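Local structure of putative uncharacterized protein (Cricetid herpesvirus 2, 4ZKQ) at residues A[328-333]-A[350-355]; A[297-302]-A[306-311]; A[361-366]-A[377-382]. The protein binds chemokines and probably acts as a viral decoy receptor that keeps them from host receptors. One frame throughout, in Å; residues are numbered along the deposited sequence.

Interaction 1 of 3, residues A[328-333]-A[350-355]; sequences FVIPTK and FRLTYH
Phe328 and Leu352 meet in the core of a beta-sandwich domain, where strand 324-330 of a large mixed sheet faces strand 350-355, an outermost strand of an antiparallel four-stranded sheet. The short strand axes run almost parallel, 8° apart, with 9.9 Å between them at closest approach; no hydrogen bond links the segments, and side chains fill the gap. Packing is closest round Leu352. Its CG stands anti to the backbone N (chi1 -171°), which brings the CD2 methyl up against two side chains of the facing strand: CD2 lies 4.1 Å from CD1 of Phe328 and 4.3 Å from CD1 of Ile330. The leucine also covers one face of the Phe328 ring, with Leu352 CB 4.3 Å above the ring plane and displaced toward its rim. The two side chains cross obliquely. Ala310 and Val361 flank Leu352 from the neighbouring strands of the two sheets, and all four touching residues are buried.

The contact is looser at the Phe350 and Tyr354 ends, and the reverse face of strand 350-355 looks away from it. Phe350 sets out toward strand 324-330, but its ring leads away to Val312 and Val379. Tyr354 also starts toward the other strand, yet its CD2 stays 5.7 Å from CG2 of Ile330, and the ring stacks with Phe300 instead. Beyond Ile330 the chain leaves the strand, and Thr332 and Lys333 bond to the backbone of Glu306 and Gly305. Arg351 and Thr353 point away from the core; Arg351 is exposed and forms a salt bridge with Asp364. Near the Phe350 end, a backbone oxygen lies by the edge of the Phe328 ring, close to its plane, at a loose 4.4 Å (CZ of Phe328 to O of Phe350).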
# COMPACT_ATOMS: atom_id res chain seq x y z
N PHE A 328 3.02 -4.52 -13.76
CA PHE A 328 2.59 -5.52 -14.73
C PHE A 328 1.80 -6.61 -14.03
O PHE A 328 2.19 -7.06 -12.96
CB PHE A 328 3.79 -6.15 -15.43
CG PHE A 328 4.72 -5.16 -16.03
CD1 PHE A 328 5.73 -4.60 -15.26
CD2 PHE A 328 4.60 -4.78 -17.35
CE1 PHE A 328 6.59 -3.68 -15.80
CE2 PHE A 328 5.46 -3.87 -17.90
CZ PHE A 328 6.46 -3.31 -17.12
N VAL A 329 0.69 -7.02 -14.64
CA VAL A 329 -0.04 -8.19 -14.19
C VAL A 329 0.35 -9.37 -15.06
O VAL A 329 0.32 -9.28 -16.29
CB VAL A 329 -1.57 -8.00 -14.26
CG1 VAL A 329 -2.28 -9.10 -13.48
CG2 VAL A 329 -1.97 -6.64 -13.73
N ILE A 330 0.70 -10.48 -14.42
CA ILE A 330 1.17 -11.66 -15.13
C ILE A 330 0.30 -12.85 -14.77
O ILE A 330 0.54 -13.50 -13.75
CB ILE A 330 2.65 -11.99 -14.81
CG1 ILE A 330 3.51 -10.72 -14.87
CG2 ILE A 330 3.16 -13.05 -15.77
CD1 ILE A 330 4.95 -10.94 -14.47
N PRO A 331 -0.72 -13.13 -15.59
CA PRO A 331 -1.54 -14.30 -15.29
C PRO A 331 -0.74 -15.59 -15.46
O PRO A 331 0.23 -15.59 -16.22
CB PRO A 331 -2.67 -14.21 -16.32
CG PRO A 331 -2.07 -13.48 -17.46
CD PRO A 331 -1.09 -12.50 -16.87
N THR A 332 -1.14 -16.65 -14.76
CA THR A 332 -0.44 -17.93 -14.84
C THR A 332 -1.34 -19.01 -15.44
O THR A 332 -0.99 -20.18 -15.47
CB THR A 332 0.06 -18.38 -13.44
OG1 THR A 332 -1.06 -18.56 -12.56
CG2 THR A 332 1.03 -17.36 -12.85
N LYS A 333 -2.51 -18.60 -15.93
CA LYS A 333 -3.37 -19.49 -16.71
C LYS A 333 -4.17 -18.65 -17.69
O LYS A 333 -4.21 -17.42 -17.56
CB LYS A 333 -4.30 -20.31 -15.80
CG LYS A 333 -5.43 -19.52 -15.16
CD LYS A 333 -6.32 -20.42 -14.32
CE LYS A 333 -7.60 -19.71 -13.85
NZ LYS A 333 -7.41 -18.93 -12.60
N PHE A 350 11.43 0.64 -18.15
CA PHE A 350 11.57 -0.77 -17.81
C PHE A 350 10.89 -1.71 -18.78
O PHE A 350 9.81 -1.42 -19.30
CB PHE A 350 11.01 -1.02 -16.41
CG PHE A 350 11.54 -0.07 -15.37
CD1 PHE A 350 12.86 -0.12 -14.96
CD2 PHE A 350 10.70 0.86 -14.78
CE1 PHE A 350 13.34 0.74 -13.99
CE2 PHE A 350 11.17 1.73 -13.81
CZ PHE A 350 12.49 1.67 -13.42
N ARG A 351 11.52 -2.86 -19.00
CA ARG A 351 10.90 -3.97 -19.70
C ARG A 351 11.08 -5.22 -18.87
O ARG A 351 12.17 -5.50 -18.37
CB ARG A 351 11.50 -4.17 -21.10
CG ARG A 351 10.83 -5.29 -21.90
CD ARG A 351 11.57 -5.62 -23.20
NE ARG A 351 11.81 -4.44 -24.02
CZ ARG A 351 13.00 -3.85 -24.18
NH1 ARG A 351 14.08 -4.32 -23.58
NH2 ARG A 351 13.10 -2.78 -24.96
N LEU A 352 10.00 -5.97 -18.73
CA LEU A 352 10.01 -7.18 -17.94
C LEU A 352 9.54 -8.33 -18.82
O LEU A 352 8.51 -8.25 -19.48
CB LEU A 352 9.10 -7.02 -16.72
CG LEU A 352 9.14 -8.10 -15.65
CD1 LEU A 352 10.47 -8.08 -14.93
CD2 LEU A 352 8.00 -7.90 -14.66
N THR A 353 10.32 -9.41 -18.83
CA THR A 353 9.99 -10.58 -19.62
C THR A 353 10.30 -11.83 -18.83
O THR A 353 11.20 -11.84 -18.00
CB THR A 353 10.76 -10.61 -20.96
OG1 THR A 353 12.16 -10.59 -20.71
CG2 THR A 353 10.40 -9.40 -21.81
N TYR A 354 9.52 -12.88 -19.09
CA TYR A 354 9.67 -14.15 -18.39
C TYR A 354 9.83 -15.28 -19.39
O TYR A 354 9.12 -15.33 -20.40
CB TYR A 354 8.47 -14.40 -17.49
CG TYR A 354 8.52 -15.70 -16.75
CD1 TYR A 354 9.57 -15.99 -15.89
CD2 TYR A 354 7.51 -16.64 -16.88
CE1 TYR A 354 9.62 -17.17 -15.20
CE2 TYR A 354 7.55 -17.84 -16.19
CZ TYR A 354 8.62 -18.09 -15.35
OH TYR A 354 8.68 -19.28 -14.66
N HIS A 355 10.76 -16.18 -19.10
CA HIS A 355 11.06 -17.32 -19.96
C HIS A 355 10.65 -18.59 -19.23
O HIS A 355 11.43 -19.12 -18.43
CB HIS A 355 12.54 -17.32 -20.33
CG HIS A 355 13.05 -15.99 -20.79
ND1 HIS A 355 12.70 -15.45 -22.01
CD2 HIS A 355 13.86 -15.09 -20.19
CE1 HIS A 355 13.28 -14.27 -22.14
NE2 HIS A 355 14.00 -14.03 -21.06

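Interaction 2 of 3, residues A[297-302]-A[306-311]; sequences TDLFQT and EPVLAS
The backbone of 299-302 coils like a helix but lacks the regular bonds of one, and brings CA of Phe300 to 7.1 Å from CA of Val308, at the start of strand 308-315. This connection leads from strand 290-296 of one beta-sandwich sheet to strand 308-315 of the other and closes over one end of the core.

Val308 receives both hydrophobic side chains of the turn. Leu299 comes tip to tip, its CD2 3.8 Å from CG1 of Val308. Phe300 crosses the valine at about a right angle, with its ring meeting the branch obliquely: CE1 of Phe300 is 3.8 Å from CB of Val308, and CD1 is 3.9 Å from CG2. Both valine methyls touch both partners, CG1 lying nearer the leucine and CG2 nearer the phenylalanine. Phe300 CG is anti to its own carbonyl carbon (chi1 -69°), which swings the ring from its starting direction toward the strand. Met383 packs against both Leu299 and Phe300, while Ile330 and Leu338 also touch the phenylalanine.

Polar groups hold the turn itself in shape. Thr297 OG1 accepts from N of Leu299 at 3.0 Å, forming an ST turn; the same hydroxyl is hydrogen-bonded to Glu390. Two donors from Thr302 converge on the Leu299 carbonyl: the backbone N of Thr302 lies 3.0 Å from O of Leu299, and Thr302 OG1 donates to that same O at 2.8 Å, in the carbonyl plane on a lone pair, with a C=O...OG1 angle of 144°.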
# COMPACT_ATOMS: atom_id res chain seq x y z
N THR A 297 13.59 -17.81 -10.69
CA THR A 297 12.62 -17.76 -9.61
C THR A 297 11.60 -18.88 -9.75
O THR A 297 11.24 -19.26 -10.87
CB THR A 297 11.88 -16.40 -9.57
OG1 THR A 297 10.87 -16.43 -8.56
CG2 THR A 297 11.25 -16.08 -10.91
N ASP A 298 11.15 -19.42 -8.62
CA ASP A 298 10.08 -20.41 -8.61
C ASP A 298 8.74 -19.76 -8.29
O ASP A 298 7.77 -20.44 -7.99
CB ASP A 298 10.38 -21.51 -7.57
CG ASP A 298 10.44 -20.97 -6.16
OD1 ASP A 298 10.71 -19.76 -5.99
OD2 ASP A 298 10.24 -21.75 -5.21
N LEU A 299 8.70 -18.43 -8.37
CA LEU A 299 7.53 -17.68 -7.96
C LEU A 299 6.28 -18.10 -8.73
O LEU A 299 5.20 -18.22 -8.15
CB LEU A 299 7.76 -16.18 -8.14
CG LEU A 299 6.58 -15.28 -7.79
CD1 LEU A 299 6.31 -15.34 -6.29
CD2 LEU A 299 6.83 -13.86 -8.24
N PHE A 300 6.41 -18.33 -10.03
CA PHE A 300 5.24 -18.60 -10.85
C PHE A 300 4.67 -19.99 -10.60
O PHE A 300 3.58 -20.31 -11.07
CB PHE A 300 5.59 -18.41 -12.33
CG PHE A 300 5.84 -16.98 -12.70
CD1 PHE A 300 4.80 -16.16 -13.08
CD2 PHE A 300 7.11 -16.46 -12.64
CE1 PHE A 300 5.03 -14.84 -13.40
CE2 PHE A 300 7.35 -15.14 -12.97
CZ PHE A 300 6.30 -14.33 -13.35
N GLN A 301 5.40 -20.81 -9.84
CA GLN A 301 4.92 -22.14 -9.45
C GLN A 301 4.13 -22.10 -8.14
O GLN A 301 3.50 -23.08 -7.76
CB GLN A 301 6.10 -23.11 -9.31
CG GLN A 301 7.02 -23.12 -10.52
CD GLN A 301 6.28 -23.31 -11.83
OE1 GLN A 301 6.56 -22.63 -12.81
NE2 GLN A 301 5.33 -24.24 -11.84
N THR A 302 4.16 -20.95 -7.47
CA THR A 302 3.44 -20.72 -6.22
C THR A 302 2.09 -20.07 -6.43
O THR A 302 1.28 -19.95 -5.50
CB THR A 302 4.24 -19.81 -5.28
OG1 THR A 302 3.99 -18.43 -5.62
CG2 THR A 302 5.72 -20.12 -5.37
N GLU A 306 -3.35 -18.28 -10.04
CA GLU A 306 -3.67 -16.86 -9.95
C GLU A 306 -2.52 -16.03 -10.50
O GLU A 306 -1.42 -16.56 -10.72
CB GLU A 306 -3.97 -16.46 -8.51
CG GLU A 306 -4.99 -17.34 -7.83
CD GLU A 306 -6.28 -17.47 -8.63
OE1 GLU A 306 -6.74 -16.45 -9.17
OE2 GLU A 306 -6.81 -18.60 -8.73
N PRO A 307 -2.75 -14.74 -10.73
CA PRO A 307 -1.69 -13.94 -11.32
C PRO A 307 -0.56 -13.59 -10.36
O PRO A 307 -0.66 -13.73 -9.14
CB PRO A 307 -2.41 -12.66 -11.76
CG PRO A 307 -3.85 -12.99 -11.75
CD PRO A 307 -4.02 -13.99 -10.67
N VAL A 308 0.52 -13.12 -10.97
CA VAL A 308 1.63 -12.50 -10.27
C VAL A 308 1.61 -11.01 -10.62
O VAL A 308 1.39 -10.64 -11.78
CB VAL A 308 2.98 -13.14 -10.67
CG1 VAL A 308 4.17 -12.20 -10.40
CG2 VAL A 308 3.17 -14.47 -9.96
N LEU A 309 1.79 -10.17 -9.60
CA LEU A 309 1.87 -8.73 -9.79
C LEU A 309 3.33 -8.33 -9.72
O LEU A 309 4.03 -8.71 -8.78
CB LEU A 309 1.06 -7.98 -8.73
CG LEU A 309 1.07 -6.46 -8.84
CD1 LEU A 309 0.31 -5.99 -10.07
CD2 LEU A 309 0.48 -5.83 -7.58
N ALA A 310 3.78 -7.58 -10.72
CA ALA A 310 5.15 -7.09 -10.74
C ALA A 310 5.13 -5.57 -10.65
O ALA A 310 4.46 -4.91 -11.44
CB ALA A 310 5.88 -7.55 -12.01
N SER A 311 5.82 -5.03 -9.64
CA SER A 311 5.94 -3.59 -9.47
C SER A 311 7.41 -3.23 -9.59
O SER A 311 8.25 -3.87 -8.96
CB SER A 311 5.41 -3.13 -8.11
OG SER A 311 4.13 -3.66 -7.85

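Interaction 3 of 3, residues A[361-366]-A[377-382]; sequences VRLDVR and GFVFLK
Leu363, Leu381 and Val379 carry most of this contact between the two sheets of the beta-sandwich, with strand 360-366 on one side and strand 378-384 on the other. The short strand axes are 10.3 Å apart and their N-to-C directions differ by 151°, broadly antiparallel; no hydrogen bond crosses between them. Leu363 reaches in with a single methyl, CD2, shared by both facing residues: it lies 4.2 Å from CG1 of Val379 and 4.3 Å from CD2 of Leu381. Val379 divides its branches, for while CG1 meets the leucine, CG2 lies 4.2 Å from CG1 of Val365; the two valine side chains lie alongside each other, pointing opposite ways.

The alternate residues of strand 360-366 are polar. On the face turned away from strand 378-384, Arg362 NE forms a salt bridge with Asp364 OD1 at 2.8 Å, with a nearly straight N-H...O angle of 172°. OD1 accepts through its syn lone pair, lies in the guanidinium plane of Arg362 and is also hydrogen-bonded to Ser292. Hydrocarbon faces inward and a salt bridge lies behind it; with no polar bond crossing the contact, the sheets cohere here through burial of apolar surface and van der Waals contact.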
# COMPACT_ATOMS: atom_id res chain seq x y z
N VAL A 361 13.51 -14.66 -15.21
CA VAL A 361 13.00 -13.32 -15.44
C VAL A 361 14.13 -12.48 -16.00
O VAL A 361 15.28 -12.64 -15.61
CB VAL A 361 12.46 -12.67 -14.15
CG1 VAL A 361 12.03 -11.23 -14.40
CG2 VAL A 361 11.30 -13.46 -13.62
N ARG A 362 13.78 -11.58 -16.91
CA ARG A 362 14.71 -10.57 -17.38
C ARG A 362 14.11 -9.18 -17.19
O ARG A 362 13.01 -8.89 -17.66
CB ARG A 362 15.07 -10.81 -18.85
CG ARG A 362 15.92 -9.71 -19.46
CD ARG A 362 16.40 -10.06 -20.86
NE ARG A 362 16.97 -8.91 -21.55
CZ ARG A 362 17.72 -8.99 -22.65
NH1 ARG A 362 18.00 -10.16 -23.20
NH2 ARG A 362 18.19 -7.88 -23.22
N LEU A 363 14.85 -8.35 -16.47
CA LEU A 363 14.53 -6.94 -16.31
C LEU A 363 15.50 -6.07 -17.11
O LEU A 363 16.70 -6.11 -16.88
CB LEU A 363 14.60 -6.54 -14.83
CG LEU A 363 14.38 -5.06 -14.52
CD1 LEU A 363 12.96 -4.63 -14.85
CD2 LEU A 363 14.70 -4.77 -13.07
N ASP A 364 14.96 -5.29 -18.04
CA ASP A 364 15.75 -4.33 -18.79
C ASP A 364 15.50 -2.94 -18.24
O ASP A 364 14.35 -2.53 -18.07
CB ASP A 364 15.41 -4.37 -20.28
CG ASP A 364 15.66 -5.73 -20.88
OD1 ASP A 364 16.71 -6.33 -20.58
OD2 ASP A 364 14.80 -6.21 -21.65
N VAL A 365 16.58 -2.23 -17.96
CA VAL A 365 16.52 -0.86 -17.49
C VAL A 365 17.14 0.07 -18.52
O VAL A 365 18.34 -0.00 -18.77
CB VAL A 365 17.26 -0.69 -16.15
CG1 VAL A 365 17.11 0.73 -15.64
CG2 VAL A 365 16.74 -1.69 -15.12
N ARG A 366 16.33 0.93 -19.12
CA ARG A 366 16.84 1.89 -20.08
C ARG A 366 17.64 2.96 -19.34
O ARG A 366 17.21 3.45 -18.29
CB ARG A 366 15.70 2.53 -20.88
CG ARG A 366 16.16 3.35 -22.08
CD ARG A 366 15.02 4.13 -22.70
NE ARG A 366 15.40 5.52 -22.95
CZ ARG A 366 15.84 6.00 -24.12
NH1 ARG A 366 15.94 5.21 -25.18
NH2 ARG A 366 16.16 7.28 -24.22
N GLY A 377 22.09 5.58 -9.39
CA GLY A 377 20.79 5.06 -9.76
C GLY A 377 20.34 3.90 -8.88
O GLY A 377 21.16 3.12 -8.40
N PHE A 378 19.02 3.80 -8.67
CA PHE A 378 18.44 2.72 -7.87
C PHE A 378 17.16 2.23 -8.52
O PHE A 378 16.33 3.03 -8.95
CB PHE A 378 18.16 3.19 -6.45
CG PHE A 378 17.39 2.20 -5.61
CD1 PHE A 378 18.05 1.20 -4.92
CD2 PHE A 378 16.01 2.29 -5.49
CE1 PHE A 378 17.35 0.29 -4.14
CE2 PHE A 378 15.31 1.39 -4.71
CZ PHE A 378 15.97 0.39 -4.04
N VAL A 379 17.02 0.91 -8.59
CA VAL A 379 15.80 0.27 -9.09
C VAL A 379 15.37 -0.81 -8.10
O VAL A 379 16.21 -1.55 -7.57
CB VAL A 379 16.01 -0.34 -10.50
CG1 VAL A 379 14.78 -1.15 -10.93
CG2 VAL A 379 16.32 0.74 -11.52
N PHE A 380 14.07 -0.88 -7.86
CA PHE A 380 13.46 -1.92 -7.04
C PHE A 380 12.40 -2.66 -7.84
O PHE A 380 11.50 -2.04 -8.41
CB PHE A 380 12.83 -1.34 -5.78
CG PHE A 380 12.26 -2.38 -4.86
CD1 PHE A 380 13.07 -3.33 -4.29
CD2 PHE A 380 10.91 -2.40 -4.57
CE1 PHE A 380 12.56 -4.29 -3.44
CE2 PHE A 380 10.38 -3.35 -3.72
CZ PHE A 380 11.21 -4.30 -3.15
N LEU A 381 12.52 -3.98 -7.89
CA LEU A 381 11.53 -4.84 -8.53
C LEU A 381 10.93 -5.75 -7.49
O LEU A 381 11.65 -6.47 -6.80
CB LEU A 381 12.17 -5.67 -9.65
CG LEU A 381 11.30 -6.77 -10.26
CD1 LEU A 381 10.12 -6.17 -11.01
CD2 LEU A 381 12.13 -7.66 -11.17
N LYS A 382 9.60 -5.73 -7.38
CA LYS A 382 8.91 -6.69 -6.54
C LYS A 382 7.96 -7.51 -7.40
O LYS A 382 7.27 -6.98 -8.27
CB LYS A 382 8.14 -6.00 -5.42
CG LYS A 382 7.42 -6.98 -4.50
CD LYS A 382 6.90 -6.34 -3.23
CE LYS A 382 5.81 -5.33 -3.51
NZ LYS A 382 5.16 -4.88 -2.25

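In the fold
All three contacts belong to one beta-sandwich and lie on the same side of the chain's centre. Interactions 1 and 3 both join its two sheets, with centres about 13 Å apart; strands 350-355 and 360-366 are sheet neighbours, linked by a backbone hydrogen bond from Arg362 N to Thr353 O at 2.8 Å. Interaction 2, about 9 Å from interaction 1 and 16 Å from interaction 3 between centres, closes one end of the core. Its strand 308-315 lies between strands 324-330 and 378-384, hydrogen-bonded through Val308 O to Ile330 N (2.7 Å) and through Ser311 O to Lys382 N (2.8 Å). These links connect the three apolar clusters.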